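Local coordinates for B-type Cna protein (Enterococcus faecium, PDB 6FWY), which is of unknown function but is a cell-wall-anchored surface protein whose thioester domain probably binds its targets covalently, at residues Leu68-Ala73 against Asn245-Asp250; Tyr79-Gly84 against Asp257-Ile262; Gln107-Val112 against Lys143-Ala148. All blocks are in the same frame, centred on the assembly; numbering follows the deposited sequence.

Contact 1: Leu68-Ala73 against Asn245-Asp250; sequences LKYKGA and NPFTFD
Thr248 and Gly72 meet in the middle of an antiparallel strand pairing, where Lys71 and Gly72 together face the single residue Thr248 in a classic beta bulge. A chi1 of 62° places the threonine hydroxyl between its own backbone N and carbonyl carbon, turned to the bulge, where OG1 of Thr248 donates to Gly72 O at 3.0 Å; the aliphatic part of Lys71 crosses the threonine at a slant. Tyr70, with CG anti to the backbone N (chi1 175°), carries its ring past Gly72 N, which lies over one face, toward the rim. The rim of the tyrosine ring meets two phenylalanines: Tyr70 CE1 is 3.7 Å from Phe247 CD1, and Phe249 CE1 also lies near the tyrosine plane. Phe249 itself comes up against the other backbone, its CD1 standing 3.5 Å from Tyr70 CA, while Phe249 CB packs 3.8 Å from Leu68 CB. Phe247 and Phe249 also pack on Ile262 of the neighbouring strand. In the bulge, Thr248 O takes Lys71 N at 2.9 Å and Gly72 N at 3.3 Å from the same face of its carbonyl plane, and Thr248 N donates to Gly72 O at 2.8 Å in an almost straight bond. Farther along, Asp250 N donates to Lys69 O at 2.8 Å, and a water bridges Lys69 N and Asp250 O. With two donors on each central carbonyl, the bulge is held by more than the regular backbone pairing: the hydroxyl of the buried Thr248 adds a second donor to Gly72 O, though from well above the carbonyl plane rather than along a lone pair.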
loop_
_atom_site.group_PDB
_atom_site.type_symbol
_atom_site.label_atom_id
_atom_site.label_comp_id
_atom_site.label_asym_id
_atom_site.label_seq_id
_atom_site.Cartn_x
_atom_site.Cartn_y
_atom_site.Cartn_z
ATOM N N LEU A 68 -0.698 -13.713 -14.920
ATOM C CA LEU A 68 -1.895 -12.885 -15.087
ATOM C C LEU A 68 -1.439 -11.433 -15.265
ATOM O O LEU A 68 -0.640 -10.936 -14.482
ATOM C CB LEU A 68 -2.767 -12.986 -13.841
ATOM C CG LEU A 68 -3.683 -14.203 -13.672
ATOM C CD1 LEU A 68 -2.912 -15.474 -13.557
ATOM C CD2 LEU A 68 -4.531 -14.045 -12.425
ATOM N N LYS A 69 -1.958 -10.759 -16.288
ATOM C CA LYS A 69 -1.626 -9.341 -16.536
ATOM C C LYS A 69 -2.324 -8.455 -15.501
ATOM O O LYS A 69 -3.355 -8.834 -14.932
ATOM C CB LYS A 69 -2.062 -8.966 -17.946
ATOM C CG LYS A 69 -1.620 -7.657 -18.550
ATOM C CD LYS A 69 -2.523 -7.383 -19.767
ATOM C CE LYS A 69 -2.242 -6.036 -20.444
ATOM N NZ LYS A 69 -3.482 -5.285 -20.845
ATOM N N TYR A 70 -1.723 -7.290 -15.256
ATOM C CA TYR A 70 -2.279 -6.255 -14.377
ATOM C C TYR A 70 -3.690 -5.867 -14.801
ATOM O O TYR A 70 -3.956 -5.711 -15.984
ATOM C CB TYR A 70 -1.396 -5.007 -14.392
ATOM C CG TYR A 70 -1.939 -3.838 -13.614
ATOM C CD1 TYR A 70 -2.007 -3.892 -12.231
ATOM C CD2 TYR A 70 -2.395 -2.678 -14.254
ATOM C CE1 TYR A 70 -2.497 -2.819 -11.485
ATOM C CE2 TYR A 70 -2.868 -1.594 -13.512
ATOM C CZ TYR A 70 -2.928 -1.671 -12.132
ATOM O OH TYR A 70 -3.425 -0.640 -11.369
ATOM N N LYS A 71 -4.588 -5.740 -13.821
ATOM C CA LYS A 71 -5.959 -5.344 -14.072
ATOM C C LYS A 71 -6.267 -3.968 -13.479
ATOM O O LYS A 71 -6.777 -3.104 -14.175
ATOM C CB LYS A 71 -6.912 -6.391 -13.498
ATOM C CG LYS A 71 -8.376 -6.116 -13.762
ATOM C CD LYS A 71 -9.202 -7.213 -13.083
ATOM C CE LYS A 71 -10.658 -6.823 -12.819
ATOM N NZ LYS A 71 -11.461 -6.748 -14.065
ATOM N N GLY A 72 -5.990 -3.786 -12.187
ATOM C CA GLY A 72 -6.262 -2.512 -11.520
ATOM C C GLY A 72 -5.740 -2.405 -10.108
ATOM O O GLY A 72 -5.140 -3.349 -9.550
ATOM N N ALA A 73 -5.950 -1.224 -9.533
ATOM C CA ALA A 73 -5.456 -0.907 -8.190
ATOM C C ALA A 73 -6.515 -1.298 -7.194
ATOM O O ALA A 73 -7.663 -0.925 -7.343
ATOM C CB ALA A 73 -5.153 0.579 -8.092
ATOM N N ASN A 245 1.172 -1.801 -1.851
ATOM C CA ASN A 245 -0.275 -1.560 -2.090
ATOM C C ASN A 245 -0.937 -2.796 -2.731
ATOM O O ASN A 245 -0.249 -3.617 -3.342
ATOM C CB ASN A 245 -0.468 -0.368 -3.054
ATOM C CG ASN A 245 0.191 0.927 -2.561
ATOM O OD1 ASN A 245 0.847 0.958 -1.521
ATOM N ND2 ASN A 245 0.014 1.983 -3.308
ATOM N N PRO A 246 -2.264 -2.933 -2.598
ATOM C CA PRO A 246 -2.940 -4.069 -3.210
ATOM C C PRO A 246 -3.245 -3.835 -4.669
ATOM O O PRO A 246 -3.726 -2.763 -5.025
ATOM C CB PRO A 246 -4.244 -4.183 -2.401
ATOM C CG PRO A 246 -4.535 -2.786 -2.012
ATOM C CD PRO A 246 -3.187 -2.151 -1.755
ATOM N N PHE A 247 -2.991 -4.838 -5.501
ATOM C CA PHE A 247 -3.291 -4.776 -6.937
ATOM C C PHE A 247 -4.040 -6.025 -7.392
ATOM O O PHE A 247 -3.852 -7.109 -6.843
ATOM C CB PHE A 247 -2.009 -4.585 -7.747
ATOM C CG PHE A 247 -1.288 -3.305 -7.430
ATOM C CD1 PHE A 247 -1.718 -2.095 -7.953
ATOM C CD2 PHE A 247 -0.193 -3.317 -6.588
ATOM C CE1 PHE A 247 -1.063 -0.916 -7.642
ATOM C CE2 PHE A 247 0.505 -2.138 -6.287
ATOM C CZ PHE A 247 0.066 -0.931 -6.815
ATOM N N THR A 248 -4.892 -5.851 -8.394
ATOM C CA THR A 248 -5.680 -6.943 -8.945
ATOM C C THR A 248 -5.123 -7.355 -10.289
ATOM O O THR A 248 -4.619 -6.514 -11.054
ATOM C CB THR A 248 -7.146 -6.536 -9.156
ATOM O OG1 THR A 248 -7.193 -5.456 -10.100
ATOM C CG2 THR A 248 -7.777 -6.107 -7.827
ATOM N N PHE A 249 -5.241 -8.650 -10.571
ATOM C CA PHE A 249 -4.750 -9.252 -11.791
ATOM C C PHE A 249 -5.805 -10.071 -12.535
ATOM O O PHE A 249 -6.685 -10.675 -11.928
ATOM C CB PHE A 249 -3.516 -10.091 -11.484
ATOM C CG PHE A 249 -2.364 -9.262 -11.001
ATOM C CD1 PHE A 249 -1.541 -8.576 -11.888
ATOM C CD2 PHE A 249 -2.170 -9.089 -9.640
ATOM C CE1 PHE A 249 -0.505 -7.799 -11.435
ATOM C CE2 PHE A 249 -1.139 -8.277 -9.177
ATOM C CZ PHE A 249 -0.301 -7.640 -10.084
ATOM N N ASP A 250 -5.663 -10.103 -13.857
ATOM C CA ASP A 250 -6.700 -10.562 -14.761
ATOM C C ASP A 250 -6.591 -12.057 -15.050
ATOM O O ASP A 250 -5.667 -12.493 -15.698
ATOM C CB ASP A 250 -6.630 -9.722 -16.035
ATOM C CG ASP A 250 -7.772 -9.984 -17.027
ATOM O OD1 ASP A 250 -8.617 -10.878 -16.849
ATOM O OD2 ASP A 250 -7.760 -9.279 -18.046
HETATM O O HOH W 1 -3.981 -12.033 -17.800
#

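Contact 2: Tyr79-Gly84 against Asp257-Ile262; sequences YRMFKG and DAVVMI
A Met-aromatic contact between Met261 and Phe82 seats helix 76-84 on strand 258-277, an apolar interface that brings a helix of the thioester-domain family region onto the large antiparallel sheet. The short helix and strand segments run 9.4 Å apart at closest approach, with 66° between their directions, and side chains fill the gap. Met261 CG lies over one face of the Phe82 ring, displaced toward the rim, 3.7 Å from the centroid in a CH-pi contact, and Met261 SD sits obliquely at 4.3 Å from the same centroid. The methionine chain bends at both chi2 and chi3, which carries its terminal methyl on to Tyr79, Met261 CE lying 3.9 Å from Tyr79 CD1. On the opposite face of the Phe82 ring is Met81 CE, so the ring is held between two methionine side chains; Met81 also touches Val109 and Ser110 of helix 99-113. Phe82 and Val259 lie alongside each other, pointing opposite ways, with Phe82 CE2 3.9 Å from Val259 CG2. The far end of the ring reaches the strand backbone itself, where Val259 O meets the edge in the ring plane, 3.5 Å from Phe82 CZ.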
loop_
_atom_site.group_PDB
_atom_site.type_symbol
_atom_site.label_atom_id
_atom_site.label_comp_id
_atom_site.label_asym_id
_atom_site.label_seq_id
_atom_site.Cartn_x
_atom_site.Cartn_y
_atom_site.Cartn_z
ATOM N N TYR A 79 -6.935 -3.015 0.787
ATOM C CA TYR A 79 -5.727 -2.710 1.568
ATOM C C TYR A 79 -5.912 -3.146 3.000
ATOM O O TYR A 79 -5.100 -3.883 3.525
ATOM C CB TYR A 79 -5.389 -1.210 1.520
ATOM C CG TYR A 79 -4.267 -0.816 2.455
ATOM C CD1 TYR A 79 -2.930 -1.102 2.150
ATOM C CD2 TYR A 79 -4.536 -0.156 3.654
ATOM C CE1 TYR A 79 -1.901 -0.747 3.021
ATOM C CE2 TYR A 79 -3.535 0.204 4.534
ATOM C CZ TYR A 79 -2.218 -0.094 4.215
ATOM O OH TYR A 79 -1.228 0.267 5.071
ATOM N N ARG A 80 -7.008 -2.703 3.614
ATOM C CA ARG A 80 -7.290 -3.031 5.002
ATOM C C ARG A 80 -7.544 -4.513 5.240
ATOM O O ARG A 80 -7.179 -5.022 6.292
ATOM C CB ARG A 80 -8.456 -2.186 5.517
ATOM C CG ARG A 80 -8.058 -0.742 5.779
ATOM C CD ARG A 80 -9.113 0.005 6.569
ATOM N NE ARG A 80 -10.345 0.185 5.801
ATOM C CZ ARG A 80 -10.597 1.168 4.935
ATOM N NH1 ARG A 80 -9.706 2.138 4.680
ATOM N NH2 ARG A 80 -11.788 1.179 4.321
ATOM N N MET A 81 -8.139 -5.207 4.272
ATOM C CA MET A 81 -8.328 -6.651 4.392
ATOM C C MET A 81 -6.975 -7.336 4.610
ATOM O O MET A 81 -6.857 -8.186 5.493
ATOM C CB MET A 81 -9.020 -7.234 3.156
ATOM C CG MET A 81 -9.206 -8.753 3.184
ATOM S SD MET A 81 -9.647 -9.414 1.562
ATOM C CE MET A 81 -8.040 -9.429 0.723
ATOM N N PHE A 82 -5.978 -6.972 3.802
ATOM C CA PHE A 82 -4.635 -7.504 3.972
ATOM C C PHE A 82 -4.023 -7.105 5.314
ATOM O O PHE A 82 -3.558 -7.953 6.034
ATOM C CB PHE A 82 -3.715 -7.084 2.822
ATOM C CG PHE A 82 -3.950 -7.845 1.548
ATOM C CD1 PHE A 82 -3.410 -9.119 1.373
ATOM C CD2 PHE A 82 -4.683 -7.291 0.515
ATOM C CE1 PHE A 82 -3.608 -9.823 0.185
ATOM C CE2 PHE A 82 -4.898 -7.989 -0.664
ATOM C CZ PHE A 82 -4.358 -9.255 -0.827
ATOM N N LYS A 83 -4.047 -5.821 5.646
ATOM C CA LYS A 83 -3.437 -5.308 6.897
ATOM C C LYS A 83 -4.077 -5.882 8.162
ATOM O O LYS A 83 -3.382 -6.154 9.135
ATOM C CB LYS A 83 -3.496 -3.784 6.937
ATOM C CG LYS A 83 -2.618 -3.158 8.000
ATOM C CD LYS A 83 -2.872 -1.674 8.199
ATOM C CE LYS A 83 -2.153 -1.210 9.469
ATOM N NZ LYS A 83 -1.954 0.260 9.484
ATOM N N GLY A 84 -5.401 -6.057 8.133
ATOM C CA GLY A 84 -6.164 -6.568 9.280
ATOM C C GLY A 84 -6.533 -8.040 9.234
ATOM O O GLY A 84 -7.186 -8.528 10.137
ATOM N N ASP A 257 -9.816 -13.806 -11.097
ATOM C CA ASP A 257 -9.021 -12.625 -10.809
ATOM C C ASP A 257 -8.481 -12.762 -9.383
ATOM O O ASP A 257 -9.126 -13.383 -8.506
ATOM C CB ASP A 257 -9.837 -11.344 -10.930
ATOM C CG ASP A 257 -10.260 -11.032 -12.343
ATOM O OD1 ASP A 257 -9.769 -11.677 -13.295
ATOM O OD2 ASP A 257 -11.070 -10.100 -12.509
ATOM N N ALA A 258 -7.313 -12.175 -9.156
ATOM C CA ALA A 258 -6.643 -12.256 -7.864
ATOM C C ALA A 258 -6.084 -10.903 -7.416
ATOM O O ALA A 258 -5.653 -10.091 -8.220
ATOM C CB ALA A 258 -5.556 -13.316 -7.899
ATOM N N VAL A 259 -6.111 -10.688 -6.109
ATOM C CA VAL A 259 -5.596 -9.474 -5.488
ATOM C C VAL A 259 -4.431 -9.867 -4.583
ATOM O O VAL A 259 -4.454 -10.909 -3.945
ATOM C CB VAL A 259 -6.702 -8.685 -4.712
ATOM C CG1 VAL A 259 -7.267 -9.505 -3.530
ATOM C CG2 VAL A 259 -6.174 -7.326 -4.254
ATOM N N VAL A 260 -3.411 -9.022 -4.546
ATOM C CA VAL A 260 -2.154 -9.315 -3.830
ATOM C C VAL A 260 -1.424 -8.006 -3.526
ATOM O O VAL A 260 -1.512 -7.056 -4.287
ATOM C CB VAL A 260 -1.241 -10.304 -4.618
ATOM C CG1 VAL A 260 -0.844 -9.763 -5.966
ATOM C CG2 VAL A 260 -0.000 -10.691 -3.825
ATOM N N MET A 261 -0.741 -7.967 -2.384
ATOM C CA MET A 261 0.064 -6.832 -1.983
ATOM C C MET A 261 1.376 -6.885 -2.753
ATOM O O MET A 261 2.056 -7.896 -2.737
ATOM C CB MET A 261 0.336 -6.867 -0.480
ATOM C CG MET A 261 -0.928 -6.685 0.362
ATOM S SD MET A 261 -1.695 -5.054 0.270
ATOM C CE MET A 261 -0.711 -4.184 1.480
ATOM N N ILE A 262 1.689 -5.798 -3.448
ATOM C CA ILE A 262 2.951 -5.674 -4.178
ATOM C C ILE A 262 3.713 -4.421 -3.766
ATOM O O ILE A 262 3.148 -3.328 -3.706
ATOM C CB ILE A 262 2.720 -5.693 -5.702
ATOM C CG1 ILE A 262 2.093 -7.041 -6.088
ATOM C CG2 ILE A 262 4.031 -5.459 -6.460
ATOM C CD1 ILE A 262 1.686 -7.142 -7.525
#

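Contact 3: Gln107-Val112 against Lys143-Ala148; sequences QLVSWV and KIYDYA
Ala148 N donates to Ile144 O at 2.9 Å, a turn of helix 131-150 whose two residues both present their side chains to Val109 of helix 99-113. Ala148 O takes a hydrogen bond from Arg80 NH2, tying this helix to helix 76-84. Across the interface the side chains meet through carbon contacts, without a hydrogen bond between the two segments. The helical segments pass 9.5 Å apart, their directions differing by 42°, and Val109 points toward the partner. Its CG2 branch, beside the backbone N, does most of the touching: it lies 3.7 Å from Ile144 CG2, the two side chains slanting across each other, and 4.0 Å from Tyr145 CB. The CG1 branch looks to Ala148 CB at 4.4 Å and lies near the plane of the Tyr145 ring, at its edge. One turn on, Val112 CG1 meets Tyr145 CE1 at 3.6 Å, the side chains at about a right angle, and touches the phenol oxygen. The opposite side of helix 99-113 is polar: Gln107 OE1 accepts from Cys52 N, and Ser110 OG bonds to Cys52 O. Thioesters in this domain family join a cysteine to a glutamine, and Cys52 and Gln107 are probably that pair, although Gln107 is modelled here with an intact side-chain amide. The chemistry divides by helix face: hydrocarbon packing toward helix 131-150, hydrogen bonding to strand 49-52 on the side that bears Gln107.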
loop_
_atom_site.group_PDB
_atom_site.type_symbol
_atom_site.label_atom_id
_atom_site.label_comp_id
_atom_site.label_asym_id
_atom_site.label_seq_id
_atom_site.Cartn_x
_atom_site.Cartn_y
_atom_site.Cartn_z
ATOM N N GLN A 107 -10.239 -14.896 3.046
ATOM C CA GLN A 107 -10.751 -15.160 1.690
ATOM C C GLN A 107 -12.266 -14.883 1.600
ATOM O O GLN A 107 -12.762 -14.431 0.569
ATOM C CB GLN A 107 -10.424 -16.603 1.264
ATOM C CG GLN A 107 -10.998 -17.066 -0.079
ATOM C CD GLN A 107 -10.548 -16.191 -1.235
ATOM O OE1 GLN A 107 -9.412 -16.269 -1.668
ATOM N NE2 GLN A 107 -11.446 -15.354 -1.733
ATOM N N LEU A 108 -12.983 -15.158 2.685
ATOM C CA LEU A 108 -14.416 -14.884 2.736
ATOM C C LEU A 108 -14.670 -13.371 2.610
ATOM O O LEU A 108 -15.488 -12.945 1.815
ATOM C CB LEU A 108 -14.998 -15.474 4.024
ATOM C CG LEU A 108 -16.509 -15.543 4.210
ATOM C CD1 LEU A 108 -17.236 -16.220 3.040
ATOM C CD2 LEU A 108 -16.727 -16.298 5.514
ATOM N N VAL A 109 -13.905 -12.568 3.351
ATOM C CA VAL A 109 -13.900 -11.102 3.197
ATOM C C VAL A 109 -13.600 -10.693 1.744
ATOM O O VAL A 109 -14.330 -9.889 1.162
ATOM C CB VAL A 109 -12.892 -10.413 4.151
ATOM C CG1 VAL A 109 -12.759 -8.918 3.852
ATOM C CG2 VAL A 109 -13.332 -10.626 5.581
ATOM N N SER A 110 -12.554 -11.253 1.166
ATOM C CA SER A 110 -12.233 -10.972 -0.234
ATOM C C SER A 110 -13.420 -11.215 -1.195
ATOM O O SER A 110 -13.716 -10.382 -2.046
ATOM C CB SER A 110 -11.024 -11.797 -0.687
ATOM O OG SER A 110 -10.634 -11.443 -1.997
ATOM N N TRP A 111 -14.083 -12.357 -1.044
ATOM C CA TRP A 111 -15.217 -12.708 -1.902
ATOM C C TRP A 111 -16.367 -11.701 -1.771
ATOM O O TRP A 111 -16.946 -11.295 -2.763
ATOM C CB TRP A 111 -15.721 -14.124 -1.607
ATOM C CG TRP A 111 -14.909 -15.261 -2.210
ATOM C CD1 TRP A 111 -14.257 -15.270 -3.422
ATOM C CD2 TRP A 111 -14.715 -16.560 -1.652
ATOM N NE1 TRP A 111 -13.692 -16.485 -3.641
ATOM C CE2 TRP A 111 -13.941 -17.297 -2.574
ATOM C CE3 TRP A 111 -15.105 -17.170 -0.461
ATOM C CZ2 TRP A 111 -13.542 -18.617 -2.334
ATOM C CZ3 TRP A 111 -14.736 -18.487 -0.232
ATOM C CH2 TRP A 111 -13.960 -19.193 -1.150
ATOM N N VAL A 112 -16.662 -11.300 -0.537
ATOM C CA VAL A 112 -17.712 -10.321 -0.249
ATOM C C VAL A 112 -17.340 -8.945 -0.787
ATOM O O VAL A 112 -18.124 -8.328 -1.481
ATOM C CB VAL A 112 -18.018 -10.266 1.260
ATOM C CG1 VAL A 112 -18.999 -9.137 1.593
ATOM C CG2 VAL A 112 -18.591 -11.606 1.713
ATOM N N LYS A 143 -14.528 -9.554 12.351
ATOM C CA LYS A 143 -13.446 -8.649 12.725
ATOM C C LYS A 143 -12.816 -8.047 11.466
ATOM O O LYS A 143 -12.733 -6.842 11.336
ATOM C CB LYS A 143 -12.386 -9.376 13.554
ATOM C CG LYS A 143 -11.339 -8.434 14.146
ATOM C CD LYS A 143 -10.464 -9.120 15.180
ATOM C CE LYS A 143 -9.024 -8.571 15.196
ATOM N NZ LYS A 143 -8.868 -7.392 16.078
ATOM N N ILE A 144 -12.392 -8.896 10.541
ATOM C CA ILE A 144 -11.663 -8.441 9.346
ATOM C C ILE A 144 -12.569 -7.565 8.472
ATOM O O ILE A 144 -12.154 -6.498 8.013
ATOM C CB ILE A 144 -11.074 -9.624 8.535
ATOM C CG1 ILE A 144 -10.072 -10.430 9.386
ATOM C CG2 ILE A 144 -10.362 -9.141 7.273
ATOM C CD1 ILE A 144 -9.850 -11.852 8.854
ATOM N N TYR A 145 -13.806 -8.011 8.256
ATOM C CA TYR A 145 -14.758 -7.292 7.410
ATOM C C TYR A 145 -15.071 -5.903 7.981
ATOM O O TYR A 145 -15.012 -4.905 7.268
ATOM C CB TYR A 145 -16.029 -8.119 7.252
ATOM C CG TYR A 145 -17.044 -7.566 6.299
ATOM C CD1 TYR A 145 -16.738 -7.396 4.969
ATOM C CD2 TYR A 145 -18.328 -7.240 6.725
ATOM C CE1 TYR A 145 -17.673 -6.898 4.067
ATOM C CE2 TYR A 145 -19.284 -6.763 5.831
ATOM C CZ TYR A 145 -18.932 -6.582 4.501
ATOM O OH TYR A 145 -19.832 -6.101 3.585
ATOM N N ASP A 146 -15.375 -5.843 9.276
ATOM C CA ASP A 146 -15.624 -4.573 9.945
ATOM C C ASP A 146 -14.465 -3.586 9.733
ATOM O O ASP A 146 -14.687 -2.426 9.408
ATOM C CB ASP A 146 -15.872 -4.798 11.437
ATOM C CG ASP A 146 -16.308 -3.519 12.171
ATOM O OD1 ASP A 146 -17.018 -2.675 11.567
ATOM O OD2 ASP A 146 -15.911 -3.308 13.344
ATOM N N TYR A 147 -13.234 -4.071 9.889
ATOM C CA TYR A 147 -12.056 -3.247 9.672
ATOM C C TYR A 147 -11.929 -2.813 8.195
ATOM O O TYR A 147 -11.686 -1.647 7.907
ATOM C CB TYR A 147 -10.795 -3.967 10.158
ATOM C CG TYR A 147 -9.535 -3.164 9.940
ATOM C CD1 TYR A 147 -9.326 -1.965 10.625
ATOM C CD2 TYR A 147 -8.565 -3.585 9.031
ATOM C CE1 TYR A 147 -8.184 -1.216 10.425
ATOM C CE2 TYR A 147 -7.422 -2.832 8.823
ATOM C CZ TYR A 147 -7.232 -1.657 9.522
ATOM O OH TYR A 147 -6.099 -0.921 9.303
ATOM N N ALA A 148 -12.128 -3.744 7.267
ATOM C CA ALA A 148 -12.072 -3.436 5.835
ATOM C C ALA A 148 -13.100 -2.383 5.392
ATOM O O ALA A 148 -12.746 -1.448 4.678
ATOM C CB ALA A 148 -12.221 -4.701 5.023
#

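Overall arrangement
After the N-terminal strands the chain lays down strand 67-73 and then helix 76-84, the first halves of contacts 1 and 2, before entering the helices of contact 3. Helix 131-150 packs back on helix 99-113, so contact 3 closes the shortest loop and is nested inside the loops of both others. After the region of the five-stranded sheet, with strands of the large sheet interspersed, strand 231-250 closes contact 1 and strand 258-277 closes contact 2; their segments alternate, so these loops cross. Phe249 N and Ala258 O join contacts 1 and 2, while Arg80 links contact 2 to contact 3. Together they tie the helices to the large sheet, in a domain class described as having slipknot topology.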